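Local coordinates for LysR family transcriptional regulator (Vibrio vulnificus, PDB 5X0O), which probably acts as a sequence-specific DNA-binding transcription factor, the chain here being its LysR-type substrate-binding domain, at residues Ile9-Pro14 against Ile38-Glu43. Residues are numbered along the deposited sequence; the frame is centred on the assembly and turned at random.
Sequences IKISTP and IELTTE
I11 and L40 meet on the buried face of a parallel strand pair, 9-14 beside 38-43, joined by a right-handed beta-alpha-beta crossover through helices 18-21 and 23-32, as in the periplasmic-binding-protein-like fold of LysR effector domains. Five backbone hydrogen bonds zip the strands, from E39 N to I9 O at 2.7 Å through to E43 N to T13 O at 2.8 Å.

L40 carries the apolar contact. Its CB lies 4.2 Å from I11 CG1, and CG, set anti to the backbone N (chi1 167°), comes within 4.2 Å of T13 OG1. From there CD1 wedges between two neighbours on the other strand, 3.6 Å from I11 CG1 and 3.2 Å from T13 OG1; the leucine side chain crosses that of T13 at about a right angle, and CD1 also touches T13 CG2. L26 of helix 23-32 packs on both I11 and L40, while T13 OG1 is hydrogen-bonded to T18 OG1.

On the other face K10 NZ stops 4.3 Å from E39 OE2, too far for a salt bridge, although the opposite charges may still attract. Strand 38-43 is not the sheet's edge in the dimer: I38 to L40 pair in parallel with a strand of the second subunit, and T42 OG1 is hydrogen-bonded to OD1 of N134 of that subunit. Near the C-terminal ends, S12 OG rests against E43 CB at 3.4 Å.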
loop_
_atom_site.group_PDB
_atom_site.type_symbol
_atom_site.label_atom_id
_atom_site.label_comp_id
_atom_site.label_asym_id
_atom_site.label_seq_id
_atom_site.Cartn_x
_atom_site.Cartn_y
_atom_site.Cartn_z
ATOM N N ILE A 9 -8.596 -15.290 -13.245
ATOM C CA ILE A 9 -9.081 -14.014 -13.758
ATOM C C ILE A 9 -8.003 -12.977 -13.484
ATOM O O ILE A 9 -7.599 -12.785 -12.329
ATOM C CB ILE A 9 -10.416 -13.604 -13.120
ATOM C CG1 ILE A 9 -11.473 -14.674 -13.372
ATOM C CG2 ILE A 9 -10.888 -12.282 -13.688
ATOM C CD1 ILE A 9 -12.847 -14.248 -12.950
ATOM N N LYS A 10 -7.530 -12.320 -14.540
ATOM C CA LYS A 10 -6.426 -11.370 -14.453
ATOM C C LYS A 10 -6.999 -9.956 -14.492
ATOM O O LYS A 10 -7.533 -9.526 -15.521
ATOM C CB LYS A 10 -5.437 -11.604 -15.593
ATOM C CG LYS A 10 -4.068 -10.990 -15.385
ATOM C CD LYS A 10 -3.076 -11.493 -16.426
ATOM C CE LYS A 10 -1.698 -10.893 -16.204
ATOM N NZ LYS A 10 -1.264 -11.030 -14.783
ATOM N N ILE A 11 -6.893 -9.233 -13.375
ATOM C CA ILE A 11 -7.465 -7.897 -13.262
ATOM C C ILE A 11 -6.401 -6.902 -12.812
ATOM O O ILE A 11 -5.415 -7.260 -12.160
ATOM C CB ILE A 11 -8.677 -7.868 -12.302
ATOM C CG1 ILE A 11 -8.227 -7.988 -10.851
ATOM C CG2 ILE A 11 -9.642 -8.991 -12.615
ATOM C CD1 ILE A 11 -9.353 -7.790 -9.862
ATOM N N SER A 12 -6.612 -5.638 -13.176
ATOM C CA SER A 12 -5.728 -4.537 -12.817
ATOM C C SER A 12 -6.560 -3.431 -12.182
ATOM O O SER A 12 -7.615 -3.067 -12.710
ATOM C CB SER A 12 -4.978 -4.001 -14.043
ATOM O OG SER A 12 -4.395 -2.738 -13.779
ATOM N N THR A 13 -6.088 -2.904 -11.061
ATOM C CA THR A 13 -6.786 -1.885 -10.295
ATOM C C THR A 13 -5.863 -0.702 -10.054
ATOM O O THR A 13 -4.636 -0.847 -10.081
ATOM C CB THR A 13 -7.278 -2.439 -8.948
ATOM O OG1 THR A 13 -6.183 -3.039 -8.245
ATOM C CG2 THR A 13 -8.371 -3.474 -9.161
ATOM N N PRO A 14 -6.423 0.490 -9.827
ATOM C CA PRO A 14 -5.579 1.652 -9.523
ATOM C C PRO A 14 -4.830 1.468 -8.212
ATOM O O PRO A 14 -5.308 0.818 -7.281
ATOM C CB PRO A 14 -6.578 2.812 -9.442
ATOM C CG PRO A 14 -7.905 2.169 -9.230
ATOM C CD PRO A 14 -7.843 0.859 -9.943
ATOM N N ILE A 38 -8.294 -15.516 -8.658
ATOM C CA ILE A 38 -8.125 -14.130 -9.069
ATOM C C ILE A 38 -6.647 -13.776 -8.990
ATOM O O ILE A 38 -5.981 -14.089 -7.996
ATOM C CB ILE A 38 -8.970 -13.180 -8.197
ATOM C CG1 ILE A 38 -10.434 -13.238 -8.630
ATOM C CG2 ILE A 38 -8.430 -11.755 -8.266
ATOM C CD1 ILE A 38 -11.325 -12.256 -7.901
ATOM N N GLU A 39 -6.135 -13.140 -10.042
ATOM C CA GLU A 39 -4.781 -12.595 -10.060
ATOM C C GLU A 39 -4.897 -11.082 -10.214
ATOM O O GLU A 39 -5.362 -10.592 -11.249
ATOM C CB GLU A 39 -3.947 -13.214 -11.180
ATOM C CG GLU A 39 -2.593 -13.742 -10.705
ATOM C CD GLU A 39 -2.053 -14.876 -11.569
ATOM O OE1 GLU A 39 -2.444 -16.047 -11.350
ATOM O OE2 GLU A 39 -1.232 -14.596 -12.470
ATOM N N LEU A 40 -4.480 -10.350 -9.186
ATOM C CA LEU A 40 -4.675 -8.910 -9.109
ATOM C C LEU A 40 -3.333 -8.191 -9.161
ATOM O O LEU A 40 -2.362 -8.623 -8.534
ATOM C CB LEU A 40 -5.423 -8.538 -7.828
ATOM C CG LEU A 40 -5.450 -7.066 -7.420
ATOM C CD1 LEU A 40 -6.147 -6.235 -8.480
ATOM C CD2 LEU A 40 -6.131 -6.898 -6.071
ATOM N N THR A 41 -3.287 -7.087 -9.907
ATOM C CA THR A 41 -2.073 -6.284 -10.035
ATOM C C THR A 41 -2.446 -4.821 -9.849
ATOM O O THR A 41 -3.132 -4.244 -10.698
ATOM C CB THR A 41 -1.401 -6.501 -11.391
ATOM O OG1 THR A 41 -1.380 -7.901 -11.700
ATOM C CG2 THR A 41 0.023 -5.966 -11.371
ATOM N N THR A 42 -2.000 -4.222 -8.745
ATOM C CA THR A 42 -2.201 -2.793 -8.528
ATOM C C THR A 42 -1.300 -2.003 -9.470
ATOM O O THR A 42 -0.080 -2.201 -9.483
ATOM C CB THR A 42 -1.917 -2.428 -7.071
ATOM O OG1 THR A 42 -0.709 -3.065 -6.638
ATOM C CG2 THR A 42 -3.058 -2.884 -6.182
ATOM N N GLU A 43 -1.896 -1.114 -10.259
ATOM C CA GLU A 43 -1.202 -0.407 -11.327
ATOM C C GLU A 43 -1.153 1.088 -11.034
ATOM O O GLU A 43 -2.157 1.683 -10.629
ATOM C CB GLU A 43 -1.887 -0.656 -12.677
ATOM C CG GLU A 43 -1.379 0.212 -13.815
ATOM C CD GLU A 43 0.118 0.087 -14.021
ATOM O OE1 GLU A 43 0.625 -1.055 -14.035
ATOM O OE2 GLU A 43 0.788 1.131 -14.168
#